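Local coordinates for protein peptidoglycan-N-acetylmuramic acid deacetylase PdaA (PDB 1NY1) that removes the acetyl group from N-acetylmuramic acid residues of peptidoglycan, a step toward the muramic delta-lactam of the spore cortex that germination requires, at residues Phe168-Ile173 with Tyr196-Val201; Trp8-Ser13 with Val162-Ala167. All blocks are in the same frame, centred on the assembly; numbering follows the deposited sequence.

Contact 1. Residues Phe168-Ile173 with Tyr196-Val201; sequences FVDWKI and YLLHTV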
loop_
_atom_site.group_PDB
_atom_site.type_symbol
_atom_site.label_atom_id
_atom_site.label_comp_id
_atom_site.label_asym_id
_atom_site.label_seq_id
_atom_site.Cartn_x
_atom_site.Cartn_y
_atom_site.Cartn_z
ATOM N N PHE A 168 -8.432 7.018 3.398
ATOM C CA PHE A 168 -9.693 7.728 3.388
ATOM C C PHE A 168 -10.502 7.263 2.194
ATOM O O PHE A 168 -10.044 6.426 1.414
ATOM C CB PHE A 168 -9.479 9.242 3.348
ATOM C CG PHE A 168 -8.450 9.689 2.357
ATOM C CD1 PHE A 168 -7.094 9.599 2.654
ATOM C CD2 PHE A 168 -8.839 10.210 1.128
ATOM C CE1 PHE A 168 -6.135 10.028 1.736
ATOM C CE2 PHE A 168 -7.887 10.641 0.203
ATOM C CZ PHE A 168 -6.533 10.551 0.508
ATOM N N VAL A 169 -11.708 7.793 2.049
ATOM C CA VAL A 169 -12.559 7.368 0.957
ATOM C C VAL A 169 -12.227 8.046 -0.358
ATOM O O VAL A 169 -12.805 9.074 -0.707
ATOM C CB VAL A 169 -14.040 7.604 1.281
ATOM C CG1 VAL A 169 -14.901 7.048 0.151
ATOM C CG2 VAL A 169 -14.392 6.932 2.601
ATOM N N ASP A 170 -11.286 7.457 -1.086
ATOM C CA ASP A 170 -10.878 7.987 -2.381
ATOM C C ASP A 170 -11.016 6.870 -3.417
ATOM O O ASP A 170 -10.356 6.882 -4.451
ATOM C CB ASP A 170 -9.425 8.491 -2.319
ATOM C CG ASP A 170 -8.422 7.371 -2.106
ATOM O OD1 ASP A 170 -8.792 6.348 -1.500
ATOM O OD2 ASP A 170 -7.257 7.522 -2.528
ATOM N N TRP A 171 -11.903 5.922 -3.121
ATOM C CA TRP A 171 -12.147 4.771 -3.982
ATOM C C TRP A 171 -13.596 4.634 -4.449
ATOM O O TRP A 171 -13.927 3.720 -5.207
ATOM C CB TRP A 171 -11.755 3.494 -3.247
ATOM C CG TRP A 171 -12.297 3.443 -1.849
ATOM C CD1 TRP A 171 -11.668 3.866 -0.712
ATOM C CD2 TRP A 171 -13.580 2.955 -1.439
ATOM N NE1 TRP A 171 -12.477 3.665 0.379
ATOM C CE2 TRP A 171 -13.656 3.108 -0.037
ATOM C CE3 TRP A 171 -14.672 2.401 -2.121
ATOM C CZ2 TRP A 171 -14.785 2.724 0.699
ATOM C CZ3 TRP A 171 -15.794 2.020 -1.387
ATOM C CH2 TRP A 171 -15.841 2.184 0.007
ATOM N N LYS A 172 -14.459 5.529 -3.986
ATOM C CA LYS A 172 -15.873 5.493 -4.360
ATOM C C LYS A 172 -16.131 6.276 -5.640
ATOM O O LYS A 172 -16.247 7.498 -5.617
ATOM C CB LYS A 172 -16.735 6.072 -3.239
ATOM C CG LYS A 172 -16.986 5.121 -2.095
ATOM C CD LYS A 172 -18.036 5.682 -1.154
ATOM C CE LYS A 172 -18.321 4.706 -0.026
ATOM N NZ LYS A 172 -19.257 5.275 0.980
ATOM N N ILE A 173 -16.244 5.563 -6.755
ATOM C CA ILE A 173 -16.466 6.207 -8.040
ATOM C C ILE A 173 -17.813 6.909 -8.153
ATOM O O ILE A 173 -17.940 7.898 -8.876
ATOM C CB ILE A 173 -16.338 5.190 -9.199
ATOM C CG1 ILE A 173 -14.992 4.471 -9.106
ATOM C CG2 ILE A 173 -16.406 5.911 -10.542
ATOM C CD1 ILE A 173 -13.795 5.404 -9.206
ATOM N N TYR A 196 0.792 5.668 4.113
ATOM C CA TYR A 196 -0.441 6.067 3.448
ATOM C C TYR A 196 -0.909 5.000 2.485
ATOM O O TYR A 196 -0.104 4.384 1.786
ATOM C CB TYR A 196 -0.254 7.339 2.620
ATOM C CG TYR A 196 -0.236 8.634 3.386
ATOM C CD1 TYR A 196 -0.732 9.804 2.809
ATOM C CD2 TYR A 196 0.296 8.701 4.667
ATOM C CE1 TYR A 196 -0.695 11.016 3.493
ATOM C CE2 TYR A 196 0.337 9.903 5.360
ATOM C CZ TYR A 196 -0.159 11.053 4.773
ATOM O OH TYR A 196 -0.115 12.241 5.468
ATOM N N LEU A 197 -2.221 4.797 2.455
ATOM C CA LEU A 197 -2.840 3.861 1.534
ATOM C C LEU A 197 -3.695 4.754 0.649
ATOM O O LEU A 197 -4.672 5.349 1.112
ATOM C CB LEU A 197 -3.729 2.855 2.271
ATOM C CG LEU A 197 -4.341 1.691 1.480
ATOM C CD1 LEU A 197 -5.383 0.999 2.343
ATOM C CD2 LEU A 197 -4.986 2.173 0.208
ATOM N N LEU A 198 -3.321 4.855 -0.620
ATOM C CA LEU A 198 -4.051 5.692 -1.566
ATOM C C LEU A 198 -4.543 4.881 -2.755
ATOM O O LEU A 198 -4.042 3.790 -3.026
ATOM C CB LEU A 198 -3.147 6.811 -2.092
ATOM C CG LEU A 198 -2.515 7.760 -1.077
ATOM C CD1 LEU A 198 -1.579 8.721 -1.791
ATOM C CD2 LEU A 198 -3.610 8.515 -0.342
ATOM N N HIS A 199 -5.540 5.422 -3.446
ATOM C CA HIS A 199 -6.088 4.810 -4.651
ATOM C C HIS A 199 -5.818 5.850 -5.727
ATOM O O HIS A 199 -5.518 7.000 -5.408
ATOM C CB HIS A 199 -7.588 4.551 -4.492
ATOM C CG HIS A 199 -7.897 3.556 -3.420
ATOM N ND1 HIS A 199 -7.752 2.198 -3.608
ATOM C CD2 HIS A 199 -8.208 3.724 -2.113
ATOM C CE1 HIS A 199 -7.954 1.573 -2.462
ATOM N NE2 HIS A 199 -8.231 2.475 -1.538
ATOM N N THR A 200 -5.906 5.463 -6.992
ATOM C CA THR A 200 -5.632 6.403 -8.070
ATOM C C THR A 200 -6.790 6.503 -9.055
ATOM O O THR A 200 -6.602 6.924 -10.196
ATOM C CB THR A 200 -4.363 5.982 -8.854
ATOM O OG1 THR A 200 -4.627 4.767 -9.572
ATOM C CG2 THR A 200 -3.198 5.752 -7.895
ATOM N N VAL A 201 -7.988 6.143 -8.607
ATOM C CA VAL A 201 -9.161 6.158 -9.477
ATOM C C VAL A 201 -10.104 7.355 -9.344
ATOM O O VAL A 201 -10.940 7.584 -10.222
ATOM C CB VAL A 201 -10.012 4.879 -9.273
ATOM C CG1 VAL A 201 -9.212 3.650 -9.670
ATOM C CG2 VAL A 201 -10.456 4.764 -7.812
HETATM O O HOH W 1 -7.387 5.760 0.880
HETATM O O HOH W 2 -9.134 3.466 1.635
#
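Asp170 reaches the backbone of His199 as well as standing beside its ring: the carboxylate oxygen OD2 takes the amide hydrogen of His199 N at 2.9 Å, on its syn side and tilted somewhat from the carboxylate plane. With the N-H pointing well at the oxygen (158°), one side chain of an irregular loop fixes the backbone at His199. Asp170 can do this because its CG lies between its own backbone N and carbonyl carbon (chi1 67°), a torsion that swings the carboxylate across to the histidine. The carboxylate and imidazole planes are steeply inclined, with Asp170 at the edge of the ring. One imidazole face is covered by Trp171, whose CB sits 3.9 Å from the ring centroid and nearly on its normal, a CH-pi contact. The indole then turns an edge toward this same imidazole, offset, with planes at 71°. At the ring's edge, in its plane, NE2 has a weak hydrogen bond of 3.4 Å to a water that also donates to Phe168 O. A second water accepts from Phe168 N and lies 2.8 Å from Leu197 O, to which it probably donates. Apolar contacts frame this polar centre: Phe168 CE1 rests on Leu198 CD2 at 3.6 Å, and Ile173 CD1 meets Val201 CG2 at 3.7 Å. Helix 179-188 backs the first of these pairs through Ala182 and Met186. Asp50, the probable proton acceptor, also touches His199, and the metal-binding His101 lies about 6 Å from it, side chain to side chain. The arrangement is consistent with the general-acid part of the active site of the NodB-homology polysaccharide deacetylases, with His199 the probable proton donor and Asp170 probably raising its pKa.

Contact 2. Residues Trp8-Ser13 with Val162-Ala167; sequences WGFKRS and VFWSVA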
loop_
_atom_site.group_PDB
_atom_site.type_symbol
_atom_site.label_atom_id
_atom_site.label_comp_id
_atom_site.label_asym_id
_atom_site.label_seq_id
_atom_site.Cartn_x
_atom_site.Cartn_y
_atom_site.Cartn_z
ATOM N N TRP A 8 -8.452 -5.102 8.855
ATOM C CA TRP A 8 -7.530 -4.082 9.324
ATOM C C TRP A 8 -8.258 -2.757 9.500
ATOM O O TRP A 8 -8.803 -2.207 8.546
ATOM C CB TRP A 8 -6.364 -3.895 8.354
ATOM C CG TRP A 8 -5.350 -2.977 8.929
ATOM C CD1 TRP A 8 -5.096 -1.685 8.563
ATOM C CD2 TRP A 8 -4.527 -3.240 10.065
ATOM N NE1 TRP A 8 -4.168 -1.125 9.409
ATOM C CE2 TRP A 8 -3.802 -2.062 10.341
ATOM C CE3 TRP A 8 -4.335 -4.362 10.884
ATOM C CZ2 TRP A 8 -2.897 -1.973 11.401
ATOM C CZ3 TRP A 8 -3.435 -4.273 11.940
ATOM C CH2 TRP A 8 -2.728 -3.086 12.187
ATOM N N GLY A 9 -8.257 -2.261 10.732
ATOM C CA GLY A 9 -8.914 -1.007 11.055
ATOM C C GLY A 9 -8.219 -0.393 12.255
ATOM O O GLY A 9 -7.519 -1.090 12.990
ATOM N N PHE A 10 -8.404 0.903 12.463
ATOM C CA PHE A 10 -7.757 1.578 13.578
ATOM C C PHE A 10 -8.318 2.986 13.714
ATOM O O PHE A 10 -8.796 3.573 12.736
ATOM C CB PHE A 10 -6.251 1.674 13.313
ATOM C CG PHE A 10 -5.922 2.425 12.055
ATOM C CD1 PHE A 10 -5.789 3.812 12.069
ATOM C CD2 PHE A 10 -5.855 1.759 10.837
ATOM C CE1 PHE A 10 -5.605 4.525 10.886
ATOM C CE2 PHE A 10 -5.673 2.460 9.648
ATOM C CZ PHE A 10 -5.548 3.846 9.673
ATOM N N LYS A 11 -8.259 3.527 14.925
ATOM C CA LYS A 11 -8.725 4.885 15.165
ATOM C C LYS A 11 -7.768 5.767 14.380
ATOM O O LYS A 11 -6.553 5.593 14.462
ATOM C CB LYS A 11 -8.632 5.233 16.651
ATOM C CG LYS A 11 -9.453 4.335 17.550
ATOM C CD LYS A 11 -10.755 5.001 17.964
ATOM C CE LYS A 11 -10.509 6.153 18.937
ATOM N NZ LYS A 11 -9.923 5.698 20.235
ATOM N N ARG A 12 -8.313 6.705 13.620
ATOM C CA ARG A 12 -7.496 7.605 12.820
ATOM C C ARG A 12 -6.512 8.412 13.663
ATOM O O ARG A 12 -6.714 8.612 14.863
ATOM C CB ARG A 12 -8.396 8.559 12.031
ATOM C CG ARG A 12 -9.283 7.867 11.009
ATOM C CD ARG A 12 -10.324 8.816 10.412
ATOM N NE ARG A 12 -11.098 8.171 9.353
ATOM C CZ ARG A 12 -11.958 7.178 9.550
ATOM N NH1 ARG A 12 -12.166 6.706 10.776
ATOM N NH2 ARG A 12 -12.595 6.642 8.519
ATOM N N SER A 13 -5.439 8.862 13.019
ATOM C CA SER A 13 -4.421 9.674 13.666
ATOM C C SER A 13 -5.050 10.986 14.134
ATOM O O SER A 13 -5.895 11.556 13.445
ATOM C CB SER A 13 -3.294 9.974 12.678
ATOM O OG SER A 13 -2.483 11.056 13.125
ATOM N N VAL A 162 1.993 -5.783 4.490
ATOM C CA VAL A 162 2.030 -4.350 4.738
ATOM C C VAL A 162 0.632 -3.755 4.886
ATOM O O VAL A 162 -0.173 -3.801 3.954
ATOM C CB VAL A 162 2.753 -3.625 3.572
ATOM C CG1 VAL A 162 2.882 -2.143 3.870
ATOM C CG2 VAL A 162 4.121 -4.254 3.332
ATOM N N PHE A 163 0.341 -3.212 6.065
ATOM C CA PHE A 163 -0.952 -2.585 6.298
ATOM C C PHE A 163 -0.803 -1.085 6.085
ATOM O O PHE A 163 -0.045 -0.660 5.212
ATOM C CB PHE A 163 -1.451 -2.908 7.708
ATOM C CG PHE A 163 -1.843 -4.346 7.881
ATOM C CD1 PHE A 163 -2.936 -4.861 7.198
ATOM C CD2 PHE A 163 -1.095 -5.195 8.684
ATOM C CE1 PHE A 163 -3.281 -6.208 7.309
ATOM C CE2 PHE A 163 -1.429 -6.543 8.802
ATOM C CZ PHE A 163 -2.522 -7.047 8.113
ATOM N N TRP A 164 -1.512 -0.274 6.863
ATOM C CA TRP A 164 -1.413 1.169 6.690
ATOM C C TRP A 164 -1.837 1.923 7.935
ATOM O O TRP A 164 -2.439 1.349 8.849
ATOM C CB TRP A 164 -2.256 1.619 5.485
ATOM C CG TRP A 164 -3.720 1.307 5.603
ATOM C CD1 TRP A 164 -4.704 2.127 6.080
ATOM C CD2 TRP A 164 -4.356 0.062 5.278
ATOM N NE1 TRP A 164 -5.918 1.466 6.076
ATOM C CE2 TRP A 164 -5.731 0.198 5.589
ATOM C CE3 TRP A 164 -3.898 -1.156 4.754
ATOM C CZ2 TRP A 164 -6.649 -0.840 5.398
ATOM C CZ3 TRP A 164 -4.811 -2.190 4.562
ATOM C CH2 TRP A 164 -6.173 -2.023 4.885
ATOM N N SER A 165 -1.505 3.211 7.974
ATOM C CA SER A 165 -1.848 4.054 9.115
ATOM C C SER A 165 -2.680 5.266 8.678
ATOM O O SER A 165 -3.183 6.008 9.520
ATOM C CB SER A 165 -0.577 4.526 9.824
ATOM O OG SER A 165 0.107 5.482 9.038
ATOM N N VAL A 166 -2.807 5.465 7.365
ATOM C CA VAL A 166 -3.604 6.562 6.806
ATOM C C VAL A 166 -4.371 6.087 5.584
ATOM O O VAL A 166 -3.801 5.488 4.670
ATOM C CB VAL A 166 -2.748 7.774 6.332
ATOM C CG1 VAL A 166 -3.647 8.798 5.617
ATOM C CG2 VAL A 166 -2.042 8.424 7.503
ATOM N N ALA A 167 -5.666 6.371 5.560
ATOM C CA ALA A 167 -6.504 5.997 4.430
ATOM C C ALA A 167 -7.800 6.774 4.534
ATOM O O ALA A 167 -8.212 7.161 5.624
ATOM C CB ALA A 167 -6.787 4.495 4.447
HETATM O O HOH W 3 -10.219 8.464 6.877
HETATM O O HOH W 4 -4.741 8.110 10.363
#
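One face of the Trp8 indole is covered by Phe163, and its pyrrole edge is turned into the face of Trp164. The Phe163 ring forms an offset stack with the six-membered ring of Trp8, centroids 4.3 Å apart and planes at 14°, while Phe163 CB lies over the five-membered ring, 3.7 Å from its centroid. Trp8 CD1 stands over the Trp164 face, 3.6 Å from Trp164 CE2, in an edge-to-face pair with planes at 71°. With CG anti to the backbone N (chi1 -173°), Trp8 also delivers NE1 to the carbonyl oxygen of Trp164 at 3.1 Å, on a lone pair in the carbonyl plane. Phe10 adds CE2 at 3.7 Å from Trp164 CD1, meeting that indole obliquely, and its CE1 comes obliquely to 3.2 Å from Ser165 O. A leucine in place of Trp8 would probably leave the Trp164 carbonyl without this donor and the Phe163 ring without its stacking partner. Farther along, one water joins Ser13 N to Ser165 O and another joins Arg12 NE to Ala167 O. The chemistry implies that residues 8-13 are held to the loop 162-167 mainly by aromatic surface, with one direct hydrogen bond that, together with the ring contacts, helps fix how the Trp8 indole is turned.

The two contacts illustrate how one continuous loop, running from strand 160-161 to helix 179-188, can serve two different ends. Its earlier part, 162-167, in contact 2, is buried and largely aromatic, and receives segment 8-13. The next part, 168-173, in contact 1, is only partly buried and lies beside the active site. Strand 194-198 ties them together: Leu197 N probably bonds to Val166 O at 2.8 Å, and the Leu197 side chain packs on the Trp164 indole. Both contacts use bridging waters, but contact 2 joins segments 149 residues apart through an aromatic cluster and an indole N-H bond, whereas contact 1 links segments only 23 residues apart around a carboxylate and an imidazole.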